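Local coordinates for ferulic acid decarboxylase 1 (Candida dubliniensis, PDB 4ZAD), which probably catalyses the reversible decarboxylation of aromatic acrylic acids such as ferulic, coumaric and cinnamic acid to their vinyl products, using prenylated FMN and manganese, at residues A[105-110]-A[243-247]; A[3-7]-A[248-252]; A[371-376]-A[417-422]; A[351-355]-A[378-382]. All blocks are in the same frame, centred on the assembly; numbering follows the deposited sequence.

Contact 1: A[105-110]-A[243-247]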
loop_
_atom_site.group_PDB
_atom_site.type_symbol
_atom_site.label_atom_id
_atom_site.label_comp_id
_atom_site.label_asym_id
_atom_site.label_seq_id
_atom_site.Cartn_x
_atom_site.Cartn_y
_atom_site.Cartn_z
ATOM N N PHE A 105 12.161 -10.191 -21.047
ATOM C CA PHE A 105 13.226 -9.997 -22.013
ATOM C C PHE A 105 14.622 -10.283 -21.412
ATOM O O PHE A 105 15.445 -10.958 -22.048
ATOM C CB PHE A 105 13.131 -8.608 -22.606
ATOM C CG PHE A 105 14.173 -8.328 -23.648
ATOM C CD1 PHE A 105 14.092 -8.906 -24.909
ATOM C CD2 PHE A 105 15.248 -7.485 -23.365
ATOM C CE1 PHE A 105 15.066 -8.637 -25.885
ATOM C CE2 PHE A 105 16.238 -7.225 -24.323
ATOM C CZ PHE A 105 16.146 -7.796 -25.593
ATOM N N LEU A 106 14.871 -9.789 -20.193
ATOM C CA LEU A 106 16.120 -10.044 -19.482
ATOM C C LEU A 106 16.232 -11.539 -19.154
ATOM O O LEU A 106 17.213 -12.171 -19.470
ATOM C CB LEU A 106 16.219 -9.207 -18.213
ATOM C CG LEU A 106 16.252 -7.676 -18.319
ATOM C CD1 LEU A 106 15.729 -7.015 -17.019
ATOM C CD2 LEU A 106 17.649 -7.081 -18.728
ATOM N N VAL A 107 15.229 -12.107 -18.523
ATOM C CA VAL A 107 15.211 -13.549 -18.296
ATOM C C VAL A 107 15.481 -14.331 -19.590
ATOM O O VAL A 107 16.322 -15.233 -19.613
ATOM C CB VAL A 107 13.855 -13.984 -17.647
ATOM C CG1 VAL A 107 13.652 -15.498 -17.712
ATOM C CG2 VAL A 107 13.791 -13.449 -16.201
ATOM N N ALA A 108 14.796 -13.955 -20.666
ATOM C CA ALA A 108 14.905 -14.660 -21.943
ATOM C C ALA A 108 16.344 -14.693 -22.427
ATOM O O ALA A 108 16.788 -15.693 -23.001
ATOM C CB ALA A 108 14.038 -14.016 -22.969
ATOM N N ASN A 109 17.074 -13.607 -22.169
ATOM C CA ASN A 109 18.448 -13.458 -22.664
ATOM C C ASN A 109 19.560 -13.875 -21.663
ATOM O O ASN A 109 20.754 -13.650 -21.915
ATOM C CB ASN A 109 18.645 -12.031 -23.193
ATOM C CG ASN A 109 18.013 -11.817 -24.594
ATOM O OD1 ASN A 109 18.680 -11.994 -25.620
ATOM N ND2 ASN A 109 16.742 -11.404 -24.629
ATOM N N ARG A 110 19.169 -14.542 -20.578
ATOM C CA ARG A 110 20.113 -15.038 -19.562
ATOM C C ARG A 110 20.836 -16.368 -19.872
ATOM O O ARG A 110 21.810 -16.696 -19.245
ATOM C CB ARG A 110 19.445 -15.103 -18.163
ATOM C CG ARG A 110 19.558 -13.785 -17.375
ATOM C CD ARG A 110 20.951 -13.555 -16.815
ATOM N NE ARG A 110 21.136 -14.337 -15.607
ATOM C CZ ARG A 110 21.830 -15.477 -15.506
ATOM N NH1 ARG A 110 22.481 -15.994 -16.534
ATOM N NH2 ARG A 110 21.900 -16.101 -14.339
ATOM N N TYR A 243 26.615 -10.457 -21.370
ATOM C CA TYR A 243 25.149 -10.386 -21.281
ATOM C C TYR A 243 24.693 -9.097 -21.929
ATOM O O TYR A 243 23.722 -9.099 -22.667
ATOM C CB TYR A 243 24.715 -10.440 -19.836
ATOM C CG TYR A 243 23.234 -10.428 -19.519
ATOM C CD1 TYR A 243 22.337 -11.348 -20.082
ATOM C CD2 TYR A 243 22.741 -9.579 -18.546
ATOM C CE1 TYR A 243 20.980 -11.342 -19.720
ATOM C CE2 TYR A 243 21.389 -9.580 -18.175
ATOM C CZ TYR A 243 20.520 -10.457 -18.754
ATOM O OH TYR A 243 19.197 -10.402 -18.376
ATOM N N ILE A 244 25.410 -7.995 -21.715
ATOM C CA ILE A 244 24.977 -6.725 -22.331
ATOM C C ILE A 244 24.954 -6.864 -23.854
ATOM O O ILE A 244 23.997 -6.448 -24.500
ATOM C CB ILE A 244 25.814 -5.496 -21.891
ATOM C CG1 ILE A 244 25.639 -5.228 -20.367
ATOM C CG2 ILE A 244 25.407 -4.299 -22.680
ATOM C CD1 ILE A 244 26.835 -4.652 -19.719
ATOM N N GLY A 245 25.984 -7.493 -24.398
ATOM C CA GLY A 245 26.045 -7.794 -25.828
ATOM C C GLY A 245 24.835 -8.569 -26.395
ATOM O O GLY A 245 24.256 -8.196 -27.416
ATOM N N GLY A 246 24.437 -9.631 -25.714
ATOM C CA GLY A 246 23.293 -10.399 -26.155
ATOM C C GLY A 246 22.062 -9.503 -26.166
ATOM O O GLY A 246 21.335 -9.423 -27.152
ATOM N N LEU A 247 21.853 -8.814 -25.054
ATOM C CA LEU A 247 20.694 -7.971 -24.882
ATOM C C LEU A 247 20.606 -6.987 -26.050
ATOM O O LEU A 247 19.516 -6.697 -26.547
ATOM C CB LEU A 247 20.772 -7.248 -23.517
ATOM C CG LEU A 247 20.471 -8.121 -22.295
ATOM C CD1 LEU A 247 21.015 -7.533 -21.002
ATOM C CD2 LEU A 247 18.976 -8.324 -22.207
#

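Contact 2: A[3-7]-A[248-252]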
loop_
_atom_site.group_PDB
_atom_site.type_symbol
_atom_site.label_atom_id
_atom_site.label_comp_id
_atom_site.label_asym_id
_atom_site.label_seq_id
_atom_site.Cartn_x
_atom_site.Cartn_y
_atom_site.Cartn_z
ATOM N N LEU A 3 18.663 6.999 -32.967
ATOM C CA LEU A 3 18.701 5.616 -33.552
ATOM C C LEU A 3 18.861 4.459 -32.495
ATOM O O LEU A 3 17.905 3.717 -32.335
ATOM C CB LEU A 3 19.724 5.504 -34.723
ATOM C CG LEU A 3 19.242 5.239 -36.186
ATOM C CD1 LEU A 3 20.424 5.273 -37.241
ATOM C CD2 LEU A 3 18.419 3.901 -36.346
ATOM N N ASN A 4 19.992 4.274 -31.787
ATOM C CA ASN A 4 20.090 3.105 -30.835
ATOM C C ASN A 4 20.320 3.380 -29.328
ATOM O O ASN A 4 21.423 3.267 -28.835
ATOM C CB ASN A 4 21.119 2.045 -31.281
ATOM C CG ASN A 4 20.961 0.686 -30.498
ATOM O OD1 ASN A 4 19.959 0.428 -29.768
ATOM N ND2 ASN A 4 21.926 -0.193 -30.702
ATOM N N PRO A 5 19.240 3.630 -28.584
ATOM C CA PRO A 5 19.364 4.072 -27.202
ATOM C C PRO A 5 19.880 2.980 -26.232
ATOM O O PRO A 5 20.289 3.295 -25.117
ATOM C CB PRO A 5 17.944 4.507 -26.876
ATOM C CG PRO A 5 17.114 3.530 -27.701
ATOM C CD PRO A 5 17.838 3.311 -28.935
ATOM N N ALA A 6 19.881 1.721 -26.663
ATOM C CA ALA A 6 20.469 0.645 -25.865
ATOM C C ALA A 6 21.986 0.819 -25.785
ATOM O O ALA A 6 22.610 0.575 -24.758
ATOM C CB ALA A 6 20.114 -0.743 -26.446
ATOM N N LEU A 7 22.573 1.268 -26.872
ATOM C CA LEU A 7 24.012 1.261 -26.990
ATOM C C LEU A 7 24.639 2.640 -26.849
ATOM O O LEU A 7 25.853 2.747 -26.696
ATOM C CB LEU A 7 24.382 0.654 -28.349
ATOM C CG LEU A 7 25.087 -0.699 -28.492
ATOM C CD1 LEU A 7 25.282 -1.492 -27.180
ATOM C CD2 LEU A 7 24.367 -1.511 -29.562
ATOM N N CYS A 248 21.757 -6.499 -26.502
ATOM C CA CYS A 248 21.782 -5.583 -27.620
ATOM C C CYS A 248 21.908 -6.289 -29.001
ATOM O O CYS A 248 21.989 -5.607 -30.019
ATOM C CB CYS A 248 22.926 -4.569 -27.446
ATOM S SG CYS A 248 22.974 -3.727 -25.853
ATOM N N ASN A 249 21.892 -7.627 -29.034
ATOM C CA ASN A 249 22.198 -8.405 -30.256
ATOM C C ASN A 249 23.398 -7.794 -30.996
ATOM O O ASN A 249 23.409 -7.679 -32.204
ATOM C CB ASN A 249 20.955 -8.563 -31.191
ATOM C CG ASN A 249 21.160 -9.684 -32.295
ATOM O OD1 ASN A 249 21.482 -10.858 -31.989
ATOM N ND2 ASN A 249 20.981 -9.301 -33.575
ATOM N N GLN A 250 24.403 -7.397 -30.230
ATOM C CA GLN A 250 25.511 -6.625 -30.732
ATOM C C GLN A 250 26.593 -6.380 -29.667
ATOM O O GLN A 250 26.310 -5.841 -28.622
ATOM C CB GLN A 250 25.028 -5.257 -31.209
ATOM C CG GLN A 250 26.187 -4.461 -31.761
ATOM C CD GLN A 250 25.806 -3.158 -32.328
ATOM O OE1 GLN A 250 24.682 -2.965 -32.806
ATOM N NE2 GLN A 250 26.759 -2.229 -32.305
ATOM N N ALA A 251 27.838 -6.729 -30.000
ATOM C CA ALA A 251 29.037 -6.485 -29.196
ATOM C C ALA A 251 29.170 -5.039 -28.709
ATOM O O ALA A 251 29.227 -4.124 -29.529
ATOM C CB ALA A 251 30.269 -6.805 -30.032
ATOM N N VAL A 252 29.315 -4.836 -27.401
ATOM C CA VAL A 252 29.651 -3.515 -26.919
ATOM C C VAL A 252 31.041 -3.095 -27.385
ATOM O O VAL A 252 32.062 -3.681 -27.019
ATOM C CB VAL A 252 29.580 -3.378 -25.391
ATOM C CG1 VAL A 252 29.830 -1.890 -24.993
ATOM C CG2 VAL A 252 28.221 -3.860 -24.874
#

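Contact 3: A[371-376]-A[417-422]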
loop_
_atom_site.group_PDB
_atom_site.type_symbol
_atom_site.label_atom_id
_atom_site.label_comp_id
_atom_site.label_asym_id
_atom_site.label_seq_id
_atom_site.Cartn_x
_atom_site.Cartn_y
_atom_site.Cartn_z
ATOM N N ALA A 371 7.256 -10.133 -3.986
ATOM C CA ALA A 371 6.031 -10.875 -4.193
ATOM C C ALA A 371 6.378 -12.040 -5.081
ATOM O O ALA A 371 7.130 -11.863 -6.067
ATOM C CB ALA A 371 4.974 -9.988 -4.862
ATOM N N VAL A 372 5.821 -13.211 -4.761
ATOM C CA VAL A 372 6.012 -14.430 -5.573
ATOM C C VAL A 372 4.684 -15.003 -6.025
ATOM O O VAL A 372 3.946 -15.530 -5.225
ATOM C CB VAL A 372 6.751 -15.480 -4.741
ATOM C CG1 VAL A 372 6.789 -16.827 -5.458
ATOM C CG2 VAL A 372 8.155 -14.966 -4.441
ATOM N N LYS A 373 4.371 -14.891 -7.298
ATOM C CA LYS A 373 3.059 -15.298 -7.787
ATOM C C LYS A 373 3.023 -16.792 -8.171
ATOM O O LYS A 373 3.697 -17.207 -9.103
ATOM C CB LYS A 373 2.686 -14.447 -8.983
ATOM C CG LYS A 373 1.312 -14.749 -9.556
ATOM C CD LYS A 373 0.941 -13.771 -10.676
ATOM C CE LYS A 373 -0.446 -14.085 -11.232
ATOM N NZ LYS A 373 -0.769 -13.270 -12.416
ATOM N N ILE A 374 2.231 -17.569 -7.441
ATOM C CA ILE A 374 2.126 -19.033 -7.529
ATOM C C ILE A 374 0.881 -19.451 -8.294
ATOM O O ILE A 374 -0.214 -19.013 -7.989
ATOM C CB ILE A 374 1.982 -19.655 -6.093
ATOM C CG1 ILE A 374 3.171 -19.257 -5.195
ATOM C CG2 ILE A 374 1.782 -21.132 -6.144
ATOM C CD1 ILE A 374 4.551 -19.479 -5.804
ATOM N N ASN A 375 1.075 -20.294 -9.302
ATOM C CA ASN A 375 0.022 -21.037 -9.969
ATOM C C ASN A 375 -0.563 -22.111 -9.034
ATOM O O ASN A 375 0.052 -23.154 -8.823
ATOM C CB ASN A 375 0.634 -21.699 -11.193
ATOM C CG ASN A 375 -0.397 -22.425 -12.058
ATOM O OD1 ASN A 375 -1.109 -23.332 -11.592
ATOM N ND2 ASN A 375 -0.479 -22.026 -13.324
ATOM N N THR A 376 -1.741 -21.868 -8.471
ATOM C CA THR A 376 -2.354 -22.833 -7.523
ATOM C C THR A 376 -2.633 -24.238 -8.101
ATOM O O THR A 376 -2.502 -25.214 -7.387
ATOM C CB THR A 376 -3.652 -22.269 -6.867
ATOM O OG1 THR A 376 -4.577 -21.850 -7.870
ATOM C CG2 THR A 376 -3.317 -21.076 -6.026
ATOM N N GLY A 417 -1.404 -16.503 -4.507
ATOM C CA GLY A 417 -1.986 -17.252 -5.612
ATOM C C GLY A 417 -2.161 -16.385 -6.835
ATOM O O GLY A 417 -1.969 -15.167 -6.787
ATOM N N ASP A 418 -2.559 -17.015 -7.929
ATOM C CA ASP A 418 -2.359 -16.471 -9.258
ATOM C C ASP A 418 -3.519 -15.597 -9.716
ATOM O O ASP A 418 -3.617 -15.306 -10.890
ATOM C CB ASP A 418 -2.139 -17.638 -10.257
ATOM C CG ASP A 418 -3.365 -18.564 -10.343
ATOM O OD1 ASP A 418 -4.313 -18.197 -11.069
ATOM O OD2 ASP A 418 -3.421 -19.581 -9.610
ATOM N N ASP A 419 -4.396 -15.186 -8.797
ATOM C CA ASP A 419 -5.490 -14.219 -9.093
ATOM C C ASP A 419 -4.982 -12.763 -8.954
ATOM O O ASP A 419 -5.633 -11.810 -9.376
ATOM C CB ASP A 419 -6.685 -14.461 -8.150
ATOM C CG ASP A 419 -6.306 -14.304 -6.661
ATOM O OD1 ASP A 419 -5.316 -14.974 -6.213
ATOM O OD2 ASP A 419 -7.004 -13.504 -5.947
ATOM N N ILE A 420 -3.809 -12.626 -8.346
ATOM C CA ILE A 420 -3.252 -11.325 -8.020
ATOM C C ILE A 420 -2.181 -10.956 -9.040
ATOM O O ILE A 420 -1.167 -11.680 -9.176
ATOM C CB ILE A 420 -2.596 -11.343 -6.602
ATOM C CG1 ILE A 420 -3.628 -11.688 -5.545
ATOM C CG2 ILE A 420 -1.952 -10.032 -6.282
ATOM C CD1 ILE A 420 -4.744 -10.807 -5.533
ATOM N N ASP A 421 -2.399 -9.850 -9.747
ATOM C CA ASP A 421 -1.351 -9.255 -10.593
ATOM C C ASP A 421 -0.400 -8.584 -9.606
ATOM O O ASP A 421 -0.705 -7.540 -9.046
ATOM C CB ASP A 421 -1.966 -8.300 -11.629
ATOM C CG ASP A 421 -0.932 -7.448 -12.393
ATOM O OD1 ASP A 421 0.282 -7.660 -12.248
ATOM O OD2 ASP A 421 -1.361 -6.520 -13.151
ATOM N N ILE A 422 0.724 -9.240 -9.345
ATOM C CA ILE A 422 1.657 -8.762 -8.336
ATOM C C ILE A 422 2.267 -7.398 -8.674
ATOM O O ILE A 422 2.867 -6.781 -7.810
ATOM C CB ILE A 422 2.795 -9.776 -8.006
ATOM C CG1 ILE A 422 3.629 -10.103 -9.261
ATOM C CG2 ILE A 422 2.213 -10.992 -7.328
ATOM C CD1 ILE A 422 4.785 -11.057 -9.027
#

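Contact 4: A[351-355]-A[378-382]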
loop_
_atom_site.group_PDB
_atom_site.type_symbol
_atom_site.label_atom_id
_atom_site.label_comp_id
_atom_site.label_asym_id
_atom_site.label_seq_id
_atom_site.Cartn_x
_atom_site.Cartn_y
_atom_site.Cartn_z
ATOM N N VAL A 351 11.670 -27.657 -8.925
ATOM C CA VAL A 351 10.343 -27.590 -8.285
ATOM C C VAL A 351 9.667 -26.227 -8.480
ATOM O O VAL A 351 8.521 -26.138 -8.954
ATOM C CB VAL A 351 10.460 -27.846 -6.773
ATOM C CG1 VAL A 351 9.124 -27.636 -6.106
ATOM C CG2 VAL A 351 10.997 -29.265 -6.498
ATOM N N LEU A 352 10.405 -25.181 -8.096
ATOM C CA LEU A 352 9.935 -23.786 -8.097
ATOM C C LEU A 352 9.584 -23.278 -9.509
ATOM O O LEU A 352 8.686 -22.468 -9.665
ATOM C CB LEU A 352 10.982 -22.871 -7.385
ATOM C CG LEU A 352 10.755 -22.491 -5.912
ATOM C CD1 LEU A 352 9.962 -23.551 -5.241
ATOM C CD2 LEU A 352 12.045 -22.206 -5.104
ATOM N N SER A 353 10.230 -23.825 -10.533
ATOM C CA SER A 353 9.874 -23.492 -11.918
ATOM C C SER A 353 8.542 -24.005 -12.385
ATOM O O SER A 353 8.038 -23.511 -13.373
ATOM C CB SER A 353 10.922 -23.976 -12.904
ATOM O OG SER A 353 11.090 -25.397 -12.861
ATOM N N LYS A 354 7.968 -24.988 -11.702
ATOM C CA LYS A 354 6.648 -25.520 -12.080
ATOM C C LYS A 354 5.489 -24.642 -11.594
ATOM O O LYS A 354 4.411 -24.631 -12.208
ATOM C CB LYS A 354 6.438 -26.933 -11.500
ATOM C CG LYS A 354 7.373 -28.062 -12.002
ATOM C CD LYS A 354 6.820 -29.439 -11.527
ATOM C CE LYS A 354 7.854 -30.394 -10.867
ATOM N NZ LYS A 354 7.291 -31.109 -9.638
ATOM N N ILE A 355 5.705 -23.950 -10.468
ATOM C CA ILE A 355 4.654 -23.208 -9.768
ATOM C C ILE A 355 4.793 -21.700 -9.757
ATOM O O ILE A 355 3.801 -21.021 -9.564
ATOM C CB ILE A 355 4.542 -23.621 -8.273
ATOM C CG1 ILE A 355 5.856 -23.372 -7.533
ATOM C CG2 ILE A 355 4.058 -25.070 -8.133
ATOM C CD1 ILE A 355 5.792 -23.726 -6.074
ATOM N N GLU A 378 -0.924 -26.005 -10.378
ATOM C CA GLU A 378 0.310 -26.746 -10.262
ATOM C C GLU A 378 0.707 -26.890 -8.817
ATOM O O GLU A 378 1.464 -27.791 -8.513
ATOM C CB GLU A 378 1.436 -26.044 -11.017
ATOM C CG GLU A 378 1.225 -25.981 -12.491
ATOM C CD GLU A 378 1.247 -27.337 -13.147
ATOM O OE1 GLU A 378 2.084 -28.194 -12.761
ATOM O OE2 GLU A 378 0.446 -27.519 -14.081
ATOM N N LEU A 379 0.247 -25.985 -7.943
ATOM C CA LEU A 379 0.565 -26.076 -6.516
ATOM C C LEU A 379 -0.062 -27.306 -5.872
ATOM O O LEU A 379 0.530 -27.967 -5.011
ATOM C CB LEU A 379 0.127 -24.823 -5.765
ATOM C CG LEU A 379 0.520 -24.852 -4.287
ATOM C CD1 LEU A 379 2.031 -25.091 -4.174
ATOM C CD2 LEU A 379 0.075 -23.604 -3.485
ATOM N N VAL A 380 -1.280 -27.615 -6.270
ATOM C CA VAL A 380 -1.948 -28.817 -5.743
ATOM C C VAL A 380 -1.151 -30.099 -6.077
ATOM O O VAL A 380 -0.940 -30.953 -5.200
ATOM C CB VAL A 380 -3.396 -28.936 -6.245
ATOM C CG1 VAL A 380 -4.050 -30.169 -5.664
ATOM C CG2 VAL A 380 -4.167 -27.653 -5.883
ATOM N N LYS A 381 -0.688 -30.199 -7.318
ATOM C CA LYS A 381 0.062 -31.366 -7.749
ATOM C C LYS A 381 1.243 -31.695 -6.811
ATOM O O LYS A 381 1.508 -32.874 -6.527
ATOM C CB LYS A 381 0.555 -31.188 -9.177
ATOM C CG LYS A 381 -0.580 -31.134 -10.220
ATOM C CD LYS A 381 -0.072 -30.781 -11.665
ATOM C CE LYS A 381 -1.259 -30.310 -12.562
ATOM N NZ LYS A 381 -0.927 -30.096 -14.028
ATOM N N LEU A 382 1.926 -30.666 -6.313
ATOM C CA LEU A 382 3.060 -30.827 -5.401
ATOM C C LEU A 382 2.704 -31.474 -4.078
ATOM O O LEU A 382 3.581 -31.997 -3.395
ATOM C CB LEU A 382 3.700 -29.465 -5.092
ATOM C CG LEU A 382 4.466 -28.756 -6.194
ATOM C CD1 LEU A 382 5.104 -27.474 -5.635
ATOM C CD2 LEU A 382 5.514 -29.703 -6.698
#

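Contact 1: A[105-110]-A[243-247]
Leu106 O, near the C-terminal end of helix 99-108, receives the phenol of Tyr243, with OH 2.9 Å from O. The hydroxyl comes in from above the carbonyl plane, at a C=O...donor angle of 98°; Asn109 N adds a weak bond to the same oxygen. With CG anti to the backbone N (chi1 -178°), the Tyr243 ring extends from helix 240-247 toward the other helix. Two hydrocarbon groups sandwich it: Leu247 CD1, one helical turn further on, lies over its centre, and Arg110 CD makes a CH-pi contact with the opposite face, 4.0 Å from the ring centroid. Beyond CD, the guanidinium leaves for a salt bridge with Glu341. Asn109 O meets the ring edge, 3.2 Å from CE1. The other methyl of Leu247 packs against Phe105, CD2 to CE2 3.6 Å. Asn109 suits the helix end because its ND2 turns back to Phe105 O at 2.9 Å, almost straight at 174°, while its backbone N reaches that oxygen from the opposite face. Tyrosine thus combines a flat apolar surface with a buried donor that satisfies a helix-end carbonyl, and it joins helix 99-108 to the helix that begins with the manganese ligand Glu240.

Contact 2: A[3-7]-A[248-252]
The turn at Ala6 comes up to Cys248 with their CA atoms 6.6 Å apart, just where helix 240-247 ends in a Schellman motif. Asn249, with its positive phi of 42°, completes that motif; asparagine accepts this left-handed conformation more readily than most residues. The motif redirects the chain so that Cys248, Gln250 and Val252 all approach the N-terminal segment, itself folded into a turn by a bond from Leu7 N to Asn4 O. Packing across the contact is carried by side chains, mainly Leu7, whose two methyls divide the work. Its CD1 rests on Cys248 SG at 3.5 Å, and more loosely on Val252 CG2 at 4.4 Å. Cysteine is small and only weakly polar, so it fits among these methyls, with Ala6 CB touching the same sulfur from 4.2 Å. Val252 continues inward to the neighbourhood of Trp175, a residue that binds the prenylated flavin, and the N-terminal segment is tied on by a backbone hydrogen bond between Ala6 and Ala225. Gln250, exposed to solvent, keeps its CG anti to the backbone N (chi1 -179°) and extends its chain at a slant across Leu7. Its amide comes to rest against the second methyl, Leu7 CD2 lying 3.5 Å from Gln250 CD.

Contact 3: A[371-376]-A[417-422]
Asp418 OD2 accepts two hydrogen bonds from Thr376, the first residue of helix 376-381. The backbone bond, Thr376 N to Asp418 OD2 at 3.1 Å, is fairly straight (163°) and arrives on the anti side of the carboxylate. Thr376 OG1 gives the second bond, also 3.1 Å, nearly along the C-O axis of Asp418 OD2. Aspartate suits a helix start, where its negative charge probably gains from the helix dipole; Asn375, the N-cap, bonds Glu378 N with its own OD1. A weaker polar contact follows, a CA-H...O approach of Gly417 CA to Ile374 O at 3.4 Å, possible because glycine lets the two backbones come close beside Thr376. Apolar packing occupies the other end, where Ala371 CB meets Ile422 CB at 3.8 Å. Lys373 bridges both kinds: its CB touches Ile422 CG2, and its fully extended chain passes along the turn 417-420, bringing CE 3.2 Å from Ile420 O. That carbonyl suits the slightly positive methylene next to the ammonium, whose NZ forms a long, weak ion pair with Glu357. Strand 369-374 runs parallel to 412-417 and antiparallel to 356-360, while the loop 418-422 leads to helix 425-434, whose Leu428 packs on Ala371.

Contact 4: A[351-355]-A[378-382]
Apolar contacts carry most of this meeting between the short, weakly bonded helix 352-355 and helix 376-381, and Ile355 and Leu382 form its centre. Leu382 reaches across with CD1, which lies 3.6 Å from Ile355 CG2 and 3.8 Å from Ile355 CD1, so one methyl sits against both branches of the isoleucine. Ile355 can offer both because its CG1 stands between the backbone N and the carbonyl carbon (chi1 60°), while CG2 is anti to that carbon. The same leucine methyl also touches Val351 CG1 at 4.1 Å. Deeper in, Ile355 CD1 approaches Leu379 CD1 more loosely, and helix 386-399 closes in with Leu389 on Ile355 and Leu392 on Val351. Branched aliphatic residues suit this place, since each can present a methyl to more than one neighbour.

Side chain meets backbone at the other end, where the methylenes of Glu378 lie against a carbonyl, its CG 3.5 Å from Lys354 O. Charged groups lie on the more exposed side. Glu378 bends at chi2 and forms a salt bridge within its own helix, OE2 to Lys381 NZ 2.9 Å, the ammonium lying above the carboxylate plane. Lys354 crosses toward Leu382 at a slant and meets it with its end alone, NZ 3.7 Å from CD2; it remains 6.7 Å from Glu378 OE1, so any attraction there acts only at a distance.

The weak helix 352-355 leads directly into strand 356-360, and helix 376-381 follows its antiparallel partner 369-374. The contact therefore packs together the two helical turns that flank the open end of a beta hairpin in the C-terminal domain.

The four contacts form two pairs. Contact 1 is nested along the chain inside the loop closed by contact 2; their centres lie 12 Å apart and they meet where helix 240-247 ends and the loop 248-252 begins, with Gly245 O probably bonded to Gln250 N. Together they bring N-terminal segments against the flavin-binding part of the chain. Contacts 3 and 4, also 12 Å apart, come later and alternate along the sequence within the C-terminal domain. Strand 369-374 and helix 376-381 run on from one to the other, and Asn375 N probably bonds Ile355 O. Contact 1 touches neither, lying about 25 Å from contact 3 and about 26 Å from contact 4, centre to centre, but its helix 99-108 also packs on helix 334-347.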